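Local coordinates for extracellular solute-binding protein, family 1 (PDB 6G7N), which binds ferric iron and, as an IdiA/FutA-type solute-binding protein, probably delivers it to an ABC transporter for uptake into the cell, at residues A[17-27]-A[244-255]; A[86-95]-A[291-299]. All coordinates share one frame; numbering follows the deposited sequence. Where two conformers were deposited one is given.

Contact 1: residues A[17-27]-A[244-255]; sequences LYDSFTKKTGL and NKEGAIKFLEYL
Helix segments 17-25 and 245-255 pass each other with F21 against Y254, their axes 10.8 Å apart at closest approach and their N-to-C directions 120° apart. Two aromatic knobs interlock here. F21 enters the hole made by G247, K250, F251 and Y254, while Y254 fills the one among L17, S20, F21 and K24. F251 CD1 stands over the centre of one face of the F21 ring, an edge-to-face pair; T25 OG1 lies over the opposite face, held there by its bond to F21 O. Both helices cover parallel strands of a periplasmic binding protein domain: F21 and F251 both touch I3 of strand 2-7, and F21 also reaches V29 of strand 28-33. A chi1 of 166°, CG anti to the backbone N, carries the Y254 ring across to helix 17-25, where F21 CB sits over one face, 4.1 Å from the ring centroid, in a CH-pi contact. L17 CD2 meets the same ring at its edge, 3.4 Å from Y254 CE2. An alanine in place of Y254 would probably leave F21 CB without the ring face it packs on and L17 CD2 without the ring edge, opening a gap between the helices. L27 CD1 rests 3.5 Å from G247 CA, so close that a beta carbon on this glycine would crowd it and run into N244 ND2.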
loop_
_atom_site.group_PDB
_atom_site.type_symbol
_atom_site.label_atom_id
_atom_site.label_comp_id
_atom_site.label_asym_id
_atom_site.label_seq_id
_atom_site.Cartn_x
_atom_site.Cartn_y
_atom_site.Cartn_z
ATOM N N LEU A 17 -4.836 -4.474 -19.612
ATOM C CA LEU A 17 -3.618 -3.753 -19.676
ATOM C C LEU A 17 -2.564 -4.559 -20.468
ATOM O O LEU A 17 -1.888 -3.987 -21.319
ATOM C CB LEU A 17 -3.253 -3.457 -18.224
ATOM C CG LEU A 17 -2.147 -2.519 -17.943
ATOM C CD1 LEU A 17 -2.383 -1.857 -16.609
ATOM C CD2 LEU A 17 -0.871 -3.336 -17.943
ATOM N N TYR A 18 -2.459 -5.864 -20.203
ATOM C CA TYR A 18 -1.443 -6.646 -20.893
ATOM C C TYR A 18 -1.754 -6.661 -22.391
ATOM O O TYR A 18 -0.867 -6.513 -23.199
ATOM C CB TYR A 18 -1.356 -8.082 -20.356
ATOM C CG TYR A 18 -1.185 -8.213 -18.853
ATOM C CD1 TYR A 18 -0.629 -7.208 -18.060
ATOM C CD2 TYR A 18 -1.632 -9.363 -18.223
ATOM C CE1 TYR A 18 -0.534 -7.342 -16.691
ATOM C CE2 TYR A 18 -1.534 -9.521 -16.854
ATOM C CZ TYR A 18 -0.994 -8.507 -16.087
ATOM O OH TYR A 18 -0.906 -8.630 -14.705
ATOM N N ASP A 19 -3.021 -6.848 -22.735
ATOM C CA ASP A 19 -3.415 -6.902 -24.147
ATOM C C ASP A 19 -3.174 -5.585 -24.876
ATOM O O ASP A 19 -2.729 -5.590 -26.010
ATOM C CB ASP A 19 -4.875 -7.336 -24.250
ATOM C CG ASP A 19 -5.101 -8.821 -23.856
ATOM O OD1 ASP A 19 -4.119 -9.555 -23.640
ATOM O OD2 ASP A 19 -6.253 -9.203 -23.712
ATOM N N SER A 20 -3.440 -4.460 -24.225
ATOM C CA SER A 20 -3.144 -3.162 -24.813
ATOM C C SER A 20 -1.650 -2.967 -25.001
ATOM O O SER A 20 -1.197 -2.478 -26.059
ATOM C CB SER A 20 -3.747 -2.067 -23.960
ATOM O OG SER A 20 -3.405 -0.815 -24.517
ATOM N N PHE A 21 -0.876 -3.332 -23.981
ATOM C CA PHE A 21 0.585 -3.304 -24.088
ATOM C C PHE A 21 1.066 -4.113 -25.293
ATOM O O PHE A 21 1.907 -3.632 -26.060
ATOM C CB PHE A 21 1.201 -3.796 -22.790
ATOM C CG PHE A 21 2.669 -3.925 -22.840
ATOM C CD1 PHE A 21 3.465 -2.786 -22.793
ATOM C CD2 PHE A 21 3.291 -5.164 -22.873
ATOM C CE1 PHE A 21 4.843 -2.873 -22.826
ATOM C CE2 PHE A 21 4.670 -5.262 -22.878
ATOM C CZ PHE A 21 5.447 -4.110 -22.862
ATOM N N THR A 22 0.531 -5.304 -25.476
ATOM C CA THR A 22 0.929 -6.113 -26.613
ATOM C C THR A 22 0.563 -5.465 -27.960
ATOM O O THR A 22 1.364 -5.500 -28.903
ATOM C CB THR A 22 0.354 -7.518 -26.473
ATOM O OG1 THR A 22 0.812 -8.074 -25.238
ATOM C CG2 THR A 22 0.784 -8.399 -27.613
ATOM N N LYS A 23 -0.616 -4.880 -28.015
ATOM C CA LYS A 23 -1.014 -4.138 -29.262
ATOM C C LYS A 23 -0.047 -2.976 -29.571
ATOM O O LYS A 23 0.333 -2.705 -30.712
ATOM C CB LYS A 23 -2.431 -3.595 -29.091
ATOM C CG LYS A 23 -3.045 -2.850 -30.261
ATOM C CD LYS A 23 -4.499 -2.493 -29.948
ATOM C CE LYS A 23 -5.079 -1.496 -30.947
ATOM N NZ LYS A 23 -6.049 -0.544 -30.330
ATOM N N LYS A 24 0.364 -2.272 -28.530
ATOM C CA LYS A 24 1.238 -1.107 -28.690
ATOM C C LYS A 24 2.701 -1.419 -28.958
ATOM O O LYS A 24 3.375 -0.651 -29.645
ATOM C CB LYS A 24 1.097 -0.207 -27.449
ATOM C CG LYS A 24 -0.266 0.441 -27.350
ATOM C CD LYS A 24 -0.477 1.129 -26.014
ATOM C CE LYS A 24 -1.747 1.922 -25.994
ATOM N NZ LYS A 24 -1.374 3.296 -26.382
ATOM N N THR A 25 3.191 -2.530 -28.430
ATOM C CA THR A 25 4.625 -2.865 -28.433
ATOM C C THR A 25 5.001 -4.131 -29.162
ATOM O O THR A 25 6.175 -4.337 -29.446
ATOM C CB THR A 25 5.191 -2.970 -27.019
ATOM O OG1 THR A 25 4.724 -4.167 -26.379
ATOM C CG2 THR A 25 4.866 -1.745 -26.186
ATOM N N GLY A 26 4.035 -5.006 -29.397
ATOM C CA GLY A 26 4.307 -6.317 -29.950
ATOM C C GLY A 26 4.721 -7.369 -28.938
ATOM O O GLY A 26 4.908 -8.510 -29.320
ATOM N N LEU A 27 4.877 -7.004 -27.672
ATOM C CA LEU A 27 5.428 -7.912 -26.668
ATOM C C LEU A 27 4.324 -8.587 -25.878
ATOM O O LEU A 27 3.459 -7.909 -25.346
ATOM C CB LEU A 27 6.289 -7.121 -25.702
ATOM C CG LEU A 27 7.551 -6.525 -26.313
ATOM C CD1 LEU A 27 8.197 -5.583 -25.319
ATOM C CD2 LEU A 27 8.553 -7.573 -26.780
ATOM N N ASN A 244 14.911 -9.605 -21.144
ATOM C CA ASN A 244 14.415 -8.577 -22.075
ATOM C C ASN A 244 14.290 -7.254 -21.332
ATOM O O ASN A 244 13.191 -6.755 -21.043
ATOM C CB ASN A 244 13.072 -8.985 -22.656
ATOM C CG ASN A 244 12.646 -8.105 -23.810
ATOM O OD1 ASN A 244 13.318 -7.117 -24.150
ATOM N ND2 ASN A 244 11.525 -8.467 -24.440
ATOM N N LYS A 245 15.431 -6.648 -21.048
ATOM C CA LYS A 245 15.474 -5.381 -20.328
ATOM C C LYS A 245 14.717 -4.273 -21.065
ATOM O O LYS A 245 13.959 -3.521 -20.452
ATOM C CB LYS A 245 16.930 -4.965 -20.066
ATOM C CG LYS A 245 17.083 -3.665 -19.308
ATOM C CD LYS A 245 18.544 -3.244 -19.205
ATOM C CE LYS A 245 18.668 -1.918 -18.486
ATOM N NZ LYS A 245 20.084 -1.559 -18.210
ATOM N N GLU A 246 14.912 -4.203 -22.358
ATOM C CA GLU A 246 14.243 -3.187 -23.166
ATOM C C GLU A 246 12.679 -3.264 -23.089
ATOM O O GLU A 246 11.947 -2.271 -22.936
ATOM C CB GLU A 246 14.693 -3.280 -24.629
ATOM N N GLY A 247 12.214 -4.505 -23.157
ATOM C CA GLY A 247 10.788 -4.762 -23.056
ATOM C C GLY A 247 10.273 -4.483 -21.654
ATOM O O GLY A 247 9.160 -3.968 -21.511
ATOM N N ALA A 248 11.082 -4.801 -20.639
ATOM C CA ALA A 248 10.705 -4.534 -19.247
ATOM C C ALA A 248 10.533 -3.036 -19.018
ATOM O O ALA A 248 9.549 -2.600 -18.396
ATOM C CB ALA A 248 11.737 -5.100 -18.296
ATOM N N ILE A 249 11.454 -2.234 -19.546
ATOM C CA ILE A 249 11.348 -0.768 -19.432
ATOM C C ILE A 249 10.099 -0.283 -20.158
ATOM O O ILE A 249 9.364 0.578 -19.649
ATOM C CB ILE A 249 12.624 -0.087 -19.949
ATOM C CG1 ILE A 249 13.839 -0.441 -19.067
ATOM C CG2 ILE A 249 12.408 1.417 -20.023
ATOM C CD1 ILE A 249 15.160 -0.058 -19.702
ATOM N N LYS A 250 9.841 -0.820 -21.365
ATOM C CA LYS A 250 8.621 -0.424 -22.098
ATOM C C LYS A 250 7.371 -0.707 -21.278
ATOM O O LYS A 250 6.397 0.083 -21.333
ATOM C CB LYS A 250 8.528 -1.137 -23.445
ATOM C CG LYS A 250 9.495 -0.629 -24.509
ATOM C CD LYS A 250 9.264 -1.326 -25.850
ATOM C CE LYS A 250 10.182 -0.797 -26.957
ATOM N NZ LYS A 250 9.880 -1.391 -28.290
ATOM N N PHE A 251 7.352 -1.826 -20.571
ATOM C CA PHE A 251 6.190 -2.153 -19.754
ATOM C C PHE A 251 6.006 -1.158 -18.613
ATOM O O PHE A 251 4.876 -0.652 -18.427
ATOM C CB PHE A 251 6.310 -3.585 -19.232
ATOM C CG PHE A 251 5.079 -4.043 -18.494
ATOM C CD1 PHE A 251 3.898 -4.280 -19.171
ATOM C CD2 PHE A 251 5.087 -4.221 -17.122
ATOM C CE1 PHE A 251 2.744 -4.687 -18.518
ATOM C CE2 PHE A 251 3.947 -4.645 -16.452
ATOM C CZ PHE A 251 2.782 -4.881 -17.146
ATOM N N LEU A 252 7.068 -0.855 -17.878
ATOM C CA LEU A 252 6.930 0.142 -16.811
ATOM C C LEU A 252 6.465 1.486 -17.348
ATOM O O LEU A 252 5.604 2.152 -16.752
ATOM C CB LEU A 252 8.232 0.302 -16.032
ATOM C CG LEU A 252 8.785 -0.947 -15.330
ATOM C CD1 LEU A 252 9.910 -0.522 -14.422
ATOM C CD2 LEU A 252 7.688 -1.711 -14.556
ATOM N N GLU A 253 7.026 1.903 -18.478
ATOM C CA GLU A 253 6.616 3.182 -19.063
ATOM C C GLU A 253 5.152 3.138 -19.490
ATOM O O GLU A 253 4.418 4.113 -19.308
ATOM C CB GLU A 253 7.523 3.558 -20.208
ATOM C CG GLU A 253 8.910 3.935 -19.737
ATOM C CD GLU A 253 9.897 4.308 -20.836
ATOM O OE1 GLU A 253 9.709 3.900 -21.997
ATOM O OE2 GLU A 253 10.921 4.959 -20.509
ATOM N N TYR A 254 4.707 2.023 -20.070
ATOM C CA TYR A 254 3.304 1.889 -20.429
ATOM C C TYR A 254 2.388 2.053 -19.217
ATOM O O TYR A 254 1.321 2.669 -19.311
ATOM C CB TYR A 254 3.095 0.536 -21.127
ATOM C CG TYR A 254 1.642 0.185 -21.230
ATOM C CD1 TYR A 254 0.786 0.834 -22.111
ATOM C CD2 TYR A 254 1.079 -0.745 -20.345
ATOM C CE1 TYR A 254 -0.578 0.535 -22.121
ATOM C CE2 TYR A 254 -0.252 -1.026 -20.349
ATOM C CZ TYR A 254 -1.081 -0.387 -21.219
ATOM O OH TYR A 254 -2.440 -0.638 -21.156
ATOM N N LEU A 255 2.811 1.536 -18.059
ATOM C CA LEU A 255 1.981 1.610 -16.861
ATOM C C LEU A 255 1.677 3.017 -16.380
ATOM O O LEU A 255 0.698 3.191 -15.637
ATOM C CB LEU A 255 2.580 0.798 -15.721
ATOM C CG LEU A 255 2.562 -0.728 -15.888
ATOM C CD1 LEU A 255 3.274 -1.347 -14.693
ATOM C CD2 LEU A 255 1.164 -1.268 -16.004
#

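Contact 2: residues A[86-95]-A[291-299]; sequences ANLRSPEKLW and NDSTNVSVY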
loop_
_atom_site.group_PDB
_atom_site.type_symbol
_atom_site.label_atom_id
_atom_site.label_comp_id
_atom_site.label_asym_id
_atom_site.label_seq_id
_atom_site.Cartn_x
_atom_site.Cartn_y
_atom_site.Cartn_z
ATOM N N ALA A 86 8.108 11.955 -7.055
ATOM C CA ALA A 86 9.376 11.528 -6.480
ATOM C C ALA A 86 9.225 10.732 -5.194
ATOM O O ALA A 86 9.994 9.811 -4.939
ATOM C CB ALA A 86 10.270 12.730 -6.236
ATOM N N ASN A 87 8.239 11.089 -4.376
ATOM C CA ASN A 87 8.020 10.400 -3.105
ATOM C C ASN A 87 7.547 8.965 -3.264
ATOM O O ASN A 87 7.588 8.209 -2.294
ATOM C CB ASN A 87 7.070 11.195 -2.203
ATOM C CG ASN A 87 5.713 11.433 -2.828
ATOM O OD1 ASN A 87 5.630 12.095 -3.879
ATOM N ND2 ASN A 87 4.651 10.889 -2.233
ATOM N N LEU A 88 7.048 8.596 -4.451
ATOM C CA LEU A 88 6.484 7.296 -4.720
ATOM C C LEU A 88 7.415 6.410 -5.556
ATOM O O LEU A 88 6.969 5.381 -6.080
ATOM C CB LEU A 88 5.114 7.429 -5.395
ATOM C CG LEU A 88 4.085 8.266 -4.630
ATOM C CD1 LEU A 88 2.764 8.297 -5.383
ATOM C CD2 LEU A 88 3.863 7.758 -3.210
ATOM N N ARG A 89 8.693 6.777 -5.659
ATOM C CA ARG A 89 9.667 5.928 -6.357
ATOM C C ARG A 89 10.966 5.889 -5.557
ATOM O O ARG A 89 11.313 6.789 -4.787
ATOM C CB ARG A 89 9.892 6.395 -7.809
ATOM C CG ARG A 89 10.059 7.892 -8.004
ATOM C CD ARG A 89 10.340 8.257 -9.476
ATOM N NE ARG A 89 10.147 9.684 -9.767
ATOM C CZ ARG A 89 11.045 10.639 -9.533
ATOM N NH1 ARG A 89 10.740 11.897 -9.885
ATOM N NH2 ARG A 89 12.212 10.377 -8.952
ATOM N N SER A 90 11.708 4.791 -5.751
ATOM C CA SER A 90 12.980 4.600 -5.058
ATOM C C SER A 90 13.938 5.744 -5.387
ATOM O O SER A 90 14.190 5.985 -6.578
ATOM C CB SER A 90 13.631 3.340 -5.615
ATOM O OG SER A 90 14.966 3.174 -5.184
ATOM N N PRO A 91 14.605 6.336 -4.391
ATOM C CA PRO A 91 15.662 7.317 -4.693
ATOM C C PRO A 91 16.783 6.765 -5.564
ATOM O O PRO A 91 17.435 7.539 -6.275
ATOM C CB PRO A 91 16.175 7.719 -3.305
ATOM C CG PRO A 91 14.958 7.553 -2.444
ATOM C CD PRO A 91 14.319 6.292 -2.943
ATOM N N GLU A 92 16.978 5.450 -5.528
ATOM C CA GLU A 92 18.032 4.776 -6.314
ATOM C C GLU A 92 17.498 4.205 -7.622
ATOM O O GLU A 92 18.229 3.495 -8.335
ATOM C CB GLU A 92 18.672 3.658 -5.485
ATOM C CG GLU A 92 19.415 4.136 -4.237
ATOM C CD GLU A 92 19.916 2.983 -3.386
ATOM O OE1 GLU A 92 20.971 2.403 -3.727
ATOM O OE2 GLU A 92 19.252 2.635 -2.380
ATOM N N LYS A 93 16.229 4.453 -7.942
ATOM C CA LYS A 93 15.651 4.065 -9.231
ATOM C C LYS A 93 15.510 2.566 -9.401
ATOM O O LYS A 93 15.437 2.051 -10.516
ATOM C CB LYS A 93 16.362 4.705 -10.421
ATOM C CG LYS A 93 16.590 6.203 -10.287
ATOM C CD LYS A 93 15.297 7.027 -10.246
ATOM C CE LYS A 93 15.557 8.537 -10.165
ATOM N NZ LYS A 93 16.153 8.928 -8.868
ATOM N N LEU A 94 15.393 1.862 -8.284
ATOM C CA LEU A 94 15.258 0.408 -8.284
ATOM C C LEU A 94 13.822 -0.087 -8.432
ATOM O O LEU A 94 13.596 -1.217 -8.869
ATOM C CB LEU A 94 15.909 -0.186 -7.040
ATOM C CG LEU A 94 17.430 -0.042 -7.000
ATOM C CD1 LEU A 94 17.927 -0.305 -5.598
ATOM C CD2 LEU A 94 18.097 -0.986 -8.000
ATOM N N TRP A 95 12.854 0.749 -8.053
ATOM C CA TRP A 95 11.457 0.390 -8.117
ATOM C C TRP A 95 10.649 1.679 -8.109
ATOM O O TRP A 95 11.145 2.749 -7.758
ATOM C CB TRP A 95 11.038 -0.572 -6.973
ATOM C CG TRP A 95 11.501 -0.172 -5.617
ATOM C CD1 TRP A 95 12.590 -0.705 -4.972
ATOM C CD2 TRP A 95 10.958 0.825 -4.736
ATOM N NE1 TRP A 95 12.764 -0.097 -3.748
ATOM C CE2 TRP A 95 11.789 0.858 -3.597
ATOM C CE3 TRP A 95 9.870 1.730 -4.820
ATOM C CZ2 TRP A 95 11.579 1.750 -2.562
ATOM C CZ3 TRP A 95 9.680 2.615 -3.799
ATOM C CH2 TRP A 95 10.512 2.625 -2.682
ATOM N N ASN A 291 -1.319 14.446 0.816
ATOM C CA ASN A 291 -0.420 13.311 0.956
ATOM C C ASN A 291 0.881 13.783 1.638
ATOM O O ASN A 291 1.455 14.788 1.226
ATOM C CB ASN A 291 0.031 12.768 -0.415
ATOM C CG ASN A 291 -1.053 12.105 -1.269
ATOM O OD1 ASN A 291 -0.697 11.262 -2.100
ATOM N ND2 ASN A 291 -2.337 12.478 -1.144
ATOM N N ASP A 292 1.384 13.004 2.596
ATOM C CA ASP A 292 2.738 13.241 3.105
ATOM C C ASP A 292 3.753 13.135 1.954
ATOM O O ASP A 292 3.605 12.280 1.081
ATOM C CB ASP A 292 2.963 12.222 4.231
ATOM C CG ASP A 292 4.186 12.472 5.098
ATOM O OD1 ASP A 292 5.209 13.027 4.634
ATOM O OD2 ASP A 292 4.109 12.075 6.281
ATOM N N SER A 293 4.752 14.016 1.915
ATOM C CA SER A 293 5.806 13.969 0.880
ATOM C C SER A 293 6.972 13.055 1.230
ATOM O O SER A 293 7.900 12.968 0.446
ATOM C CB SER A 293 6.282 15.358 0.546
ATOM O OG SER A 293 6.885 15.926 1.679
ATOM N N THR A 294 6.927 12.372 2.366
ATOM C CA THR A 294 8.000 11.442 2.730
ATOM C C THR A 294 8.230 10.407 1.629
ATOM O O THR A 294 7.286 9.851 1.073
ATOM C CB THR A 294 7.616 10.718 4.034
ATOM O OG1 THR A 294 7.518 11.680 5.090
ATOM C CG2 THR A 294 8.638 9.651 4.460
ATOM N N ASN A 295 9.503 10.137 1.304
ATOM C CA ASN A 295 9.769 9.110 0.326
ATOM C C ASN A 295 9.438 7.746 0.926
ATOM O O ASN A 295 9.917 7.387 2.008
ATOM C CB ASN A 295 11.230 9.179 -0.147
ATOM C CG ASN A 295 11.460 8.213 -1.276
ATOM O OD1 ASN A 295 11.619 6.998 -1.054
ATOM N ND2 ASN A 295 11.432 8.713 -2.496
ATOM N N VAL A 296 8.648 6.952 0.193
ATOM C CA VAL A 296 8.136 5.694 0.742
ATOM C C VAL A 296 9.245 4.663 0.988
ATOM O O VAL A 296 9.016 3.713 1.732
ATOM C CB VAL A 296 6.994 5.115 -0.118
ATOM C CG1 VAL A 296 5.804 6.077 -0.151
ATOM C CG2 VAL A 296 7.443 4.782 -1.522
ATOM N N SER A 297 10.436 4.850 0.405
ATOM C CA SER A 297 11.565 3.965 0.752
ATOM C C SER A 297 11.894 3.977 2.240
ATOM O O SER A 297 12.419 2.993 2.739
ATOM C CB SER A 297 12.818 4.299 -0.040
ATOM O OG SER A 297 13.368 5.543 0.315
ATOM N N VAL A 298 11.599 5.079 2.934
ATOM C CA VAL A 298 11.809 5.154 4.392
ATOM C C VAL A 298 11.119 4.001 5.102
ATOM O O VAL A 298 11.587 3.514 6.141
ATOM C CB VAL A 298 11.277 6.523 4.920
ATOM C CG1 VAL A 298 11.140 6.533 6.423
ATOM C CG2 VAL A 298 12.194 7.636 4.436
ATOM N N TYR A 299 9.963 3.592 4.568
ATOM C CA TYR A 299 9.150 2.530 5.201
ATOM C C TYR A 299 9.892 1.240 5.247
ATOM O O TYR A 299 9.793 0.453 6.192
ATOM C CB TYR A 299 7.865 2.204 4.438
ATOM C CG TYR A 299 6.955 3.351 4.165
ATOM C CD1 TYR A 299 7.100 4.558 4.830
ATOM C CD2 TYR A 299 5.968 3.240 3.197
ATOM C CE1 TYR A 299 6.301 5.647 4.515
ATOM C CE2 TYR A 299 5.144 4.311 2.910
ATOM C CZ TYR A 299 5.319 5.513 3.574
ATOM O OH TYR A 299 4.534 6.596 3.279
HETATM O O HOH W 1 4.639 9.827 0.522
HETATM O O HOH W 2 1.859 11.273 -3.367
#
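N295 ND2 donates to R89 O at 3.0 Å, an almost straight bond (167° at the hydrogen) with the acceptor close to the plane of the amide. Beside it the backbone N of V296 donates to N87 O, also at 3.0 Å and in the carbonyl plane. The other end of the N295 amide serves its own chain: OD1 takes both S297 N and S297 OG, which arrive from opposite faces of its plane, a capping arrangement just ahead of helix 297-301. A chi1 of -174°, with CG anti to the backbone N, brings the amide to the 86-95 loop while OD1 stays within reach of S297, and bonds at both ends of the amide hold its rotation. Farther along, N87 ND2 reaches D292 O and T294 O through one water and N291 OD1 through another. Packing surrounds these bonds: P91 CD lies 3.4 Å from N295 OD1, and L88 CD2 approaches V296 CG1 at 4.0 Å. The indole edge of W95 receives V296 CG2 and S297 CB, while its NE1 is bonded to Q67. Because main-chain carbonyls supply the direct acceptors across the contact, the join depends largely on the path of the 86-95 backbone, with N295 the one side chain that donates directly across it.

How the contacts relate
Contact 1 and contact 2 have centres about 24 Å apart, and their nearest atoms come within about 7 Å without touching. Along the chain they alternate: 17-27, 86-95, 244-255, 291-299, so each pairing brings together segments some 200 residues apart. The mixed sheet connects them: helices 15-25 and 245-255 of contact 1 lie against its strands 2-7 and 54-58, and strand 54-58 pairs with strand 231-239, which both segments of contact 2 touch. The 86-95 loop also leads directly into strand 96-108. This arrangement is consistent with a periplasmic binding protein fold, in which the chain crosses between lobes and the ligand residues come from distant parts of the sequence.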